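Local structure of putative phage endolysin (Salmonella enterica subsp. enterica serovar Typhimurium, 4EVX) at residues Glu45-Ile50 with Glu56-Asp61; Ile68-Cys73 with Thr85-Met90. The protein probably hydrolyses the beta-1,4 linkages between N-acetylmuramic acid and N-acetylglucosamine in peptidoglycan, acting as a phage-type lysozyme of glycosyl hydrolase family 24. All blocks are in the same frame, centred on the assembly; numbering follows the deposited sequence.

Contact 1: residues Glu45-Ile50 with Glu56-Asp61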
ATOM      1  N   GLU A  45     -13.512 -28.973   1.806  1.00 52.27           N
ATOM      2  CA  GLU A  45     -14.217 -28.893   0.529  1.00 50.44           C
ATOM      3  C   GLU A  45     -13.859 -30.014  -0.431  1.00 55.04           C
ATOM      4  O   GLU A  45     -12.691 -30.317  -0.675  1.00 54.62           O
ATOM      5  CB  GLU A  45     -14.064 -27.541  -0.156  1.00 49.57           C
ATOM      6  CG  GLU A  45     -15.247 -26.687   0.222  1.00 53.01           C
ATOM      7  CD  GLU A  45     -15.181 -25.245  -0.215  1.00 54.99           C
ATOM      8  OE1 GLU A  45     -14.215 -24.540   0.162  1.00 53.65           O
ATOM      9  OE2 GLU A  45     -16.128 -24.811  -0.907  1.00 52.43           O
ATOM     10  N   THR A  46     -14.895 -30.632  -0.962  1.00 50.77           N
ATOM     11  CA  THR A  46     -14.742 -31.793  -1.813  1.00 51.47           C
ATOM     12  C   THR A  46     -14.709 -31.490  -3.297  1.00 54.21           C
ATOM     13  O   THR A  46     -14.393 -32.395  -4.063  1.00 56.50           O
ATOM     14  CB  THR A  46     -15.907 -32.726  -1.547  1.00 59.98           C
ATOM     15  OG1 THR A  46     -17.110 -32.049  -1.933  1.00 54.91           O
ATOM     16  CG2 THR A  46     -15.979 -33.145  -0.097  1.00 64.47           C
ATOM     17  N   LEU A  47     -15.097 -30.289  -3.728  1.00 48.61           N
ATOM     18  CA  LEU A  47     -15.168 -29.997  -5.152  1.00 47.90           C
ATOM     19  C   LEU A  47     -13.795 -30.031  -5.817  1.00 46.28           C
ATOM     20  O   LEU A  47     -12.777 -29.777  -5.183  1.00 47.35           O
ATOM     21  CB  LEU A  47     -15.835 -28.629  -5.415  1.00 48.62           C
ATOM     22  CG  LEU A  47     -15.046 -27.400  -4.948  1.00 51.56           C
ATOM     23  CD1 LEU A  47     -14.027 -26.948  -5.980  1.00 51.85           C
ATOM     24  CD2 LEU A  47     -15.960 -26.239  -4.608  1.00 56.17           C
ATOM     25  N   THR A  48     -13.786 -30.386  -7.075  1.00 41.48           N
ATOM     26  CA  THR A  48     -12.594 -30.380  -7.914  1.00 40.49           C
ATOM     27  C   THR A  48     -12.766 -29.365  -9.031  1.00 40.51           C
ATOM     28  O   THR A  48     -11.783 -28.765  -9.454  1.00 37.41           O
ATOM     29  CB  THR A  48     -12.307 -31.779  -8.439  1.00 48.68           C
ATOM     30  OG1 THR A  48     -12.143 -32.623  -7.306  1.00 51.30           O
ATOM     31  CG2 THR A  48     -11.071 -31.833  -9.316  1.00 44.46           C
ATOM     32  N   PHE A  49     -13.969 -29.280  -9.598  1.00 38.87           N
ATOM     33  CA  PHE A  49     -14.279 -28.370 -10.679  1.00 37.15           C
ATOM     34  C   PHE A  49     -15.399 -27.418 -10.263  1.00 38.64           C
ATOM     35  O   PHE A  49     -16.306 -27.804  -9.509  1.00 39.03           O
ATOM     36  CB  PHE A  49     -14.697 -29.132 -11.957  1.00 39.90           C
ATOM     37  CG  PHE A  49     -13.650 -30.083 -12.510  1.00 43.13           C
ATOM     38  CD1 PHE A  49     -12.733 -29.657 -13.464  1.00 47.70           C
ATOM     39  CD2 PHE A  49     -13.630 -31.415 -12.128  1.00 48.77           C
ATOM     40  CE1 PHE A  49     -11.768 -30.534 -13.969  1.00 50.50           C
ATOM     41  CE2 PHE A  49     -12.673 -32.297 -12.642  1.00 53.56           C
ATOM     42  CZ  PHE A  49     -11.728 -31.841 -13.531  1.00 52.05           C
ATOM     43  N   ILE A  50     -15.401 -26.231 -10.852  1.00 34.90           N
ATOM     44  CA  ILE A  50     -16.474 -25.255 -10.717  1.00 32.95           C
ATOM     45  C   ILE A  50     -16.764 -24.632 -12.047  1.00 36.02           C
ATOM     46  O   ILE A  50     -15.966 -24.769 -12.987  1.00 39.73           O
ATOM     47  CB  ILE A  50     -16.191 -24.148  -9.669  1.00 33.81           C
ATOM     48  CG1 ILE A  50     -14.934 -23.281 -10.040  1.00 32.42           C
ATOM     49  CG2 ILE A  50     -16.160 -24.711  -8.267  1.00 33.55           C
ATOM     50  CD1 ILE A  50     -14.638 -22.167  -9.155  1.00 34.36           C
ATOM     51  N   GLU A  56     -17.051 -16.639 -10.108  1.00 27.21           N
ATOM     52  CA  GLU A  56     -17.388 -15.222  -9.897  1.00 26.28           C
ATOM     53  C   GLU A  56     -17.907 -15.017  -8.485  1.00 26.06           C
ATOM     54  O   GLU A  56     -17.506 -14.088  -7.809  1.00 26.48           O
ATOM     55  CB  GLU A  56     -18.460 -14.751 -10.872  1.00 28.78           C
ATOM     56  CG  GLU A  56     -18.687 -13.249 -10.907  1.00 33.51           C
ATOM     57  CD  GLU A  56     -17.592 -12.489 -11.643  1.00 53.02           C
ATOM     58  OE1 GLU A  56     -16.819 -13.125 -12.392  1.00 44.33           O
ATOM     59  OE2 GLU A  56     -17.548 -11.248 -11.509  1.00 52.63           O
ATOM     60  N   ALA A  57     -18.795 -15.898  -7.995  1.00 26.52           N
ATOM     61  CA  ALA A  57     -19.312 -15.781  -6.643  1.00 24.26           C
ATOM     62  C   ALA A  57     -18.214 -15.898  -5.597  1.00 26.48           C
ATOM     63  O   ALA A  57     -18.194 -15.154  -4.622  1.00 23.64           O
ATOM     64  CB  ALA A  57     -20.344 -16.855  -6.374  1.00 26.21           C
ATOM     65  N   PHE A  58     -17.263 -16.799  -5.788  1.00 23.93           N
ATOM     66  CA  PHE A  58     -16.141 -16.873  -4.843  1.00 22.49           C
ATOM     67  C   PHE A  58     -15.278 -15.612  -4.850  1.00 24.17           C
ATOM     68  O   PHE A  58     -14.803 -15.196  -3.779  1.00 24.71           O
ATOM     69  CB  PHE A  58     -15.228 -18.066  -5.147  1.00 24.06           C
ATOM     70  CG  PHE A  58     -15.710 -19.419  -4.706  1.00 23.10           C
ATOM     71  CD1 PHE A  58     -16.229 -19.606  -3.436  1.00 24.69           C
ATOM     72  CD2 PHE A  58     -15.436 -20.541  -5.470  1.00 28.08           C
ATOM     73  CE1 PHE A  58     -16.591 -20.883  -2.989  1.00 25.18           C
ATOM     74  CE2 PHE A  58     -15.714 -21.819  -4.996  1.00 29.12           C
ATOM     75  CZ  PHE A  58     -16.328 -21.973  -3.762  1.00 26.98           C
ATOM     76  N   LEU A  59     -15.112 -14.970  -6.016  1.00 22.34           N
ATOM     77  CA  LEU A  59     -14.346 -13.723  -6.088  1.00 22.81           C
ATOM     78  C   LEU A  59     -15.081 -12.641  -5.299  1.00 23.20           C
ATOM     79  O   LEU A  59     -14.477 -11.998  -4.450  1.00 23.91           O
ATOM     80  CB  LEU A  59     -14.138 -13.276  -7.510  1.00 23.57           C
ATOM     81  CG  LEU A  59     -13.449 -11.912  -7.659  1.00 25.08           C
ATOM     82  CD1 LEU A  59     -12.061 -11.919  -7.077  1.00 26.38           C
ATOM     83  CD2 LEU A  59     -13.310 -11.542  -9.098  1.00 27.90           C
ATOM     84  N   LEU A  60     -16.392 -12.500  -5.503  1.00 22.34           N
ATOM     85  CA  LEU A  60     -17.152 -11.506  -4.727  1.00 21.40           C
ATOM     86  C   LEU A  60     -17.103 -11.838  -3.274  1.00 25.31           C
ATOM     87  O   LEU A  60     -17.027 -10.926  -2.460  1.00 23.42           O
ATOM     88  CB  LEU A  60     -18.615 -11.447  -5.233  1.00 22.70           C
ATOM     89  CG  LEU A  60     -18.814 -10.980  -6.627  1.00 29.64           C
ATOM     90  CD1 LEU A  60     -20.296 -10.874  -6.953  1.00 35.74           C
ATOM     91  CD2 LEU A  60     -18.156  -9.596  -6.858  1.00 38.02           C
ATOM     92  N   ASP A  61     -17.174 -13.134  -2.890  1.00 21.35           N
ATOM     93  CA  ASP A  61     -17.108 -13.521  -1.473  1.00 22.83           C
ATOM     94  C   ASP A  61     -15.771 -13.061  -0.847  1.00 26.97           C
ATOM     95  O   ASP A  61     -15.770 -12.382   0.213  1.00 25.41           O
ATOM     96  CB  ASP A  61     -17.316 -15.040  -1.396  1.00 23.57           C
ATOM     97  CG  ASP A  61     -17.321 -15.676  -0.018  1.00 32.95           C
ATOM     98  OD1 ASP A  61     -17.317 -14.949   0.956  1.00 32.53           O
ATOM     99  OD2 ASP A  61     -17.263 -16.891   0.045  1.00 36.53           O
TER

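Contact 2: residues Ile68-Cys73 with Thr85-Met90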
ATOM      1  N   ILE A  68     -15.074  -6.252   4.749  1.00 19.34           N
ATOM      2  CA  ILE A  68     -15.631  -6.205   6.094  1.00 20.59           C
ATOM      3  C   ILE A  68     -14.512  -6.141   7.152  1.00 21.77           C
ATOM      4  O   ILE A  68     -14.570  -5.389   8.143  1.00 23.91           O
ATOM      5  CB  ILE A  68     -16.583  -7.418   6.308  1.00 23.55           C
ATOM      6  CG1 ILE A  68     -17.855  -7.158   5.517  1.00 25.77           C
ATOM      7  CG2 ILE A  68     -16.901  -7.581   7.790  1.00 26.54           C
ATOM      8  CD1 ILE A  68     -18.665  -8.406   5.260  1.00 30.87           C
ATOM      9  N   LEU A  69     -13.426  -6.924   6.911  1.00 23.80           N
ATOM     10  CA  LEU A  69     -12.323  -6.932   7.853  1.00 22.14           C
ATOM     11  C   LEU A  69     -11.488  -5.676   7.719  1.00 24.84           C
ATOM     12  O   LEU A  69     -10.887  -5.248   8.717  1.00 24.44           O
ATOM     13  CB  LEU A  69     -11.486  -8.202   7.627  1.00 23.40           C
ATOM     14  CG  LEU A  69     -12.211  -9.512   7.935  1.00 25.18           C
ATOM     15  CD1 LEU A  69     -11.309 -10.722   7.662  1.00 27.52           C
ATOM     16  CD2 LEU A  69     -12.704  -9.562   9.405  1.00 27.95           C
ATOM     17  N   LEU A  70     -11.486  -5.034   6.559  1.00 24.36           N
ATOM     18  CA  LEU A  70     -10.710  -3.779   6.410  1.00 26.52           C
ATOM     19  C   LEU A  70     -11.351  -2.726   7.208  1.00 33.00           C
ATOM     20  O   LEU A  70     -10.700  -1.944   7.937  1.00 28.62           O
ATOM     21  CB  LEU A  70     -10.664  -3.396   4.909  1.00 27.48           C
ATOM     22  CG  LEU A  70      -9.874  -2.221   4.487  1.00 35.90           C
ATOM     23  CD1 LEU A  70      -8.410  -2.456   4.715  1.00 39.33           C
ATOM     24  CD2 LEU A  70     -10.066  -2.012   3.032  1.00 35.04           C
ATOM     25  N   GLN A  71     -12.675  -2.709   7.134  1.00 35.67           N
ATOM     26  CA  GLN A  71     -13.498  -1.749   7.857  1.00 37.73           C
ATOM     27  C   GLN A  71     -13.150  -1.782   9.258  1.00 43.80           C
ATOM     28  O   GLN A  71     -13.021  -0.753   9.921  1.00 43.54           O
ATOM     29  CB  GLN A  71     -15.042  -2.091   7.726  1.00 41.20           C
ATOM     30  CG  GLN A  71     -15.989  -1.013   8.323  1.00 76.97           C
ATOM     31  CD  GLN A  71     -16.706  -0.137   7.313  1.00 96.26           C
ATOM     32  OE1 GLN A  71     -16.617   1.104   7.368  1.00 89.19           O
ATOM     33  NE2 GLN A  71     -17.465  -0.756   6.392  1.00 78.13           N
ATOM     34  N   ASN A  72     -12.943  -2.972   9.767  1.00 42.38           N
ATOM     35  CA  ASN A  72     -12.629  -3.036  11.170  1.00 38.59           C
ATOM     36  C   ASN A  72     -11.210  -2.648  11.536  1.00 41.57           C
ATOM     37  O   ASN A  72     -11.080  -2.304  12.686  1.00 36.38           O
ATOM     38  CB  ASN A  72     -13.002  -4.405  11.747  1.00 41.55           C
ATOM     39  CG  ASN A  72     -13.369  -4.352  13.260  1.00 37.63           C
ATOM     40  OD1 ASN A  72     -13.830  -3.360  13.828  1.00 38.81           O
ATOM     41  ND2 ASN A  72     -12.924  -5.293  13.988  1.00 34.37           N
ATOM     42  N   CYS A  73     -10.158  -2.710  10.625  1.00 35.06           N
ATOM     43  CA  CYS A  73      -8.729  -2.233  10.727  1.00 32.55           C
ATOM     44  C   CYS A  73      -8.593  -0.697  10.489  1.00 39.54           C
ATOM     45  O   CYS A  73      -7.682  -0.027  11.047  1.00 39.54           O
ATOM     46  CB  CYS A  73      -7.864  -3.020   9.701  1.00 28.34           C
ATOM     47  SG  CYS A  73      -6.192  -2.337   9.304  1.00 32.64           S
ATOM     48  N   THR A  85      -8.843   0.276  -3.680  1.00 19.92           N
ATOM     49  CA  THR A  85      -7.428   0.145  -4.044  1.00 20.11           C
ATOM     50  C   THR A  85      -6.641  -0.679  -3.036  1.00 22.08           C
ATOM     51  O   THR A  85      -5.764  -1.483  -3.421  1.00 22.12           O
ATOM     52  CB  THR A  85      -6.755   1.481  -4.245  1.00 21.42           C
ATOM     53  OG1 THR A  85      -6.715   2.263  -3.060  1.00 24.80           O
ATOM     54  CG2 THR A  85      -7.335   2.253  -5.452  1.00 25.62           C
ATOM     55  N   LEU A  86      -6.965  -0.545  -1.786  1.00 20.78           N
ATOM     56  CA  LEU A  86      -6.312  -1.352  -0.749  1.00 20.99           C
ATOM     57  C   LEU A  86      -6.671  -2.817  -0.926  1.00 24.48           C
ATOM     58  O   LEU A  86      -5.804  -3.684  -0.871  1.00 23.01           O
ATOM     59  CB  LEU A  86      -6.653  -0.915   0.668  1.00 21.84           C
ATOM     60  CG  LEU A  86      -5.960   0.316   1.181  1.00 29.68           C
ATOM     61  CD1 LEU A  86      -6.623   0.775   2.442  1.00 32.17           C
ATOM     62  CD2 LEU A  86      -4.476   0.005   1.458  1.00 29.95           C
ATOM     63  N   ILE A  87      -7.902  -3.107  -1.184  1.00 22.91           N
ATOM     64  CA  ILE A  87      -8.328  -4.466  -1.458  1.00 21.93           C
ATOM     65  C   ILE A  87      -7.630  -5.027  -2.712  1.00 23.43           C
ATOM     66  O   ILE A  87      -7.157  -6.168  -2.673  1.00 23.68           O
ATOM     67  CB  ILE A  87      -9.849  -4.517  -1.562  1.00 23.31           C
ATOM     68  CG1 ILE A  87     -10.420  -4.203  -0.162  1.00 26.37           C
ATOM     69  CG2 ILE A  87     -10.315  -5.884  -2.075  1.00 23.21           C
ATOM     70  CD1 ILE A  87     -11.807  -4.053  -0.149  1.00 33.29           C
ATOM     71  N   ALA A  88      -7.534  -4.259  -3.815  1.00 20.57           N
ATOM     72  CA  ALA A  88      -6.871  -4.759  -5.006  1.00 21.63           C
ATOM     73  C   ALA A  88      -5.398  -4.993  -4.706  1.00 23.17           C
ATOM     74  O   ALA A  88      -4.807  -5.991  -5.128  1.00 22.49           O
ATOM     75  CB  ALA A  88      -7.028  -3.770  -6.129  1.00 22.37           C
ATOM     76  N   LEU A  89      -4.764  -4.081  -3.975  1.00 22.12           N
ATOM     77  CA  LEU A  89      -3.362  -4.270  -3.580  1.00 22.67           C
ATOM     78  C   LEU A  89      -3.164  -5.563  -2.790  1.00 24.10           C
ATOM     79  O   LEU A  89      -2.284  -6.370  -3.114  1.00 24.88           O
ATOM     80  CB  LEU A  89      -2.860  -3.081  -2.762  1.00 22.80           C
ATOM     81  CG  LEU A  89      -1.416  -3.244  -2.219  1.00 29.79           C
ATOM     82  CD1 LEU A  89      -0.376  -3.212  -3.357  1.00 31.13           C
ATOM     83  CD2 LEU A  89      -1.074  -2.198  -1.176  1.00 33.24           C
HETATM   84  N   MSE A  90      -3.977  -5.745  -1.747  1.00 21.60           N
HETATM   85  CA  MSE A  90      -3.839  -6.996  -0.971  1.00 22.31           C
HETATM   86  C   MSE A  90      -4.064  -8.229  -1.878  1.00 25.06           C
HETATM   87  O   MSE A  90      -3.357  -9.247  -1.759  1.00 26.32           O
HETATM   88  CB  MSE A  90      -4.796  -6.977   0.205  1.00 23.57           C
HETATM   89  CG  MSE A  90      -4.385  -6.040   1.286  1.00 26.42           C
HETATM   90 SE   MSE A  90      -5.549  -6.191   2.830  0.70 26.24          SE
HETATM   91  CE  MSE A  90      -6.902  -5.339   2.155  1.00 29.31           C
TER

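Contact 1: residues Glu45-Ile50 with Glu56-Asp61
F58 reaches from helix 52-73 to the side chains of E45, L47 and I50. These three lie in the loop where the chain of this phage lysozyme family region passes from the small two-stranded sheet into that helix. The helix therefore packs against the chain that leads into it. Beyond CB, F58 has CG anti to its own carbonyl carbon (chi1 -78°), and the ring points into the loop. The first ring atom to meet it is CD2, which lies 4.1 Å from CD1 of I50. CE2, the next atom out, lies between two methyls, 4.3 Å from CD1 of I50 and 4.4 Å from CD2 of L47. At the tip, CZ has two neighbours. CD2 of L47 is 4.4 Å away, and OE2 of E45 is 4.0 Å away. The methyls of L47 and I50 come in at the ring edge, near its plane. The E45 and F58 side chains run toward each other from opposite directions. OE2 meets the ring obliquely, with the carboxylate plane turned 82° from it. I50 places CG1 between its backbone N and carbonyl carbon (chi1 62°), and an extended chi2 carries CD1 to the ring. OE1 of E45 accepts a hydrogen bond from N of T42. The ring of F58 is also stacked with that of H39. L47 and I50 both pack on I35 of strand 34-35. With no hydrogen bond or salt bridge across it, the contact depends on shape fit around one ring and gives little directional hold; the hydrogen bond of E45 to T42 stays on the loop side.

Contact 2: residues Ile68-Cys73 with Thr85-Met90
Two helices of the phage lysozyme family region pack here, with L70 near the end of helix 52-73 set against L86, I87 and M90 of helix 80-94. The short segments of the two axes approach to 11.3 Å, with 114° between their directions. L70 has CG anti to its backbone N (chi1 -176°). Its CD2 faces I87, 3.9 Å from CG1 of that residue. CD1 meets CE of M90 at 4.1 Å. Both methyls touch L86, CD2 at 4.3 Å from its CB and CD1 at 4.3 Å from its CD1. M90 is modelled as selenomethionine, and its chain bends at the last torsion (chi3 -75°), which swings CE round to L70. This is a helix-helix interface in which one leucine is received by residues on successive turns of its partner. All four side chains are buried, and every contact between the segments is apolar. I87 also packs on L63 and D67, one to two turns back along helix 52-73. Two other subunits pack against this interface. L69 of the second subunit packs on L70 and M90, and C73 is disulfide-bonded to C66 of that subunit. L86 touches L89 of the third subunit.

Both contacts use helix 52-73, but different parts of it, and they lie on opposite sides of the centre of the chain. Their centres are 21 Å apart and they do not touch. Contact 1 ties an early part of the helix to the loop that precedes it. Contact 2 ties its far end to the following helix. Contact 1 is partly buried, mixes an aromatic ring with aliphatic and charged groups, and is touched by no other subunit of the assembly. Contact 2 is fully buried and purely aliphatic apart from its selenomethionine. Two other subunits adjoin it, one of them through a disulfide.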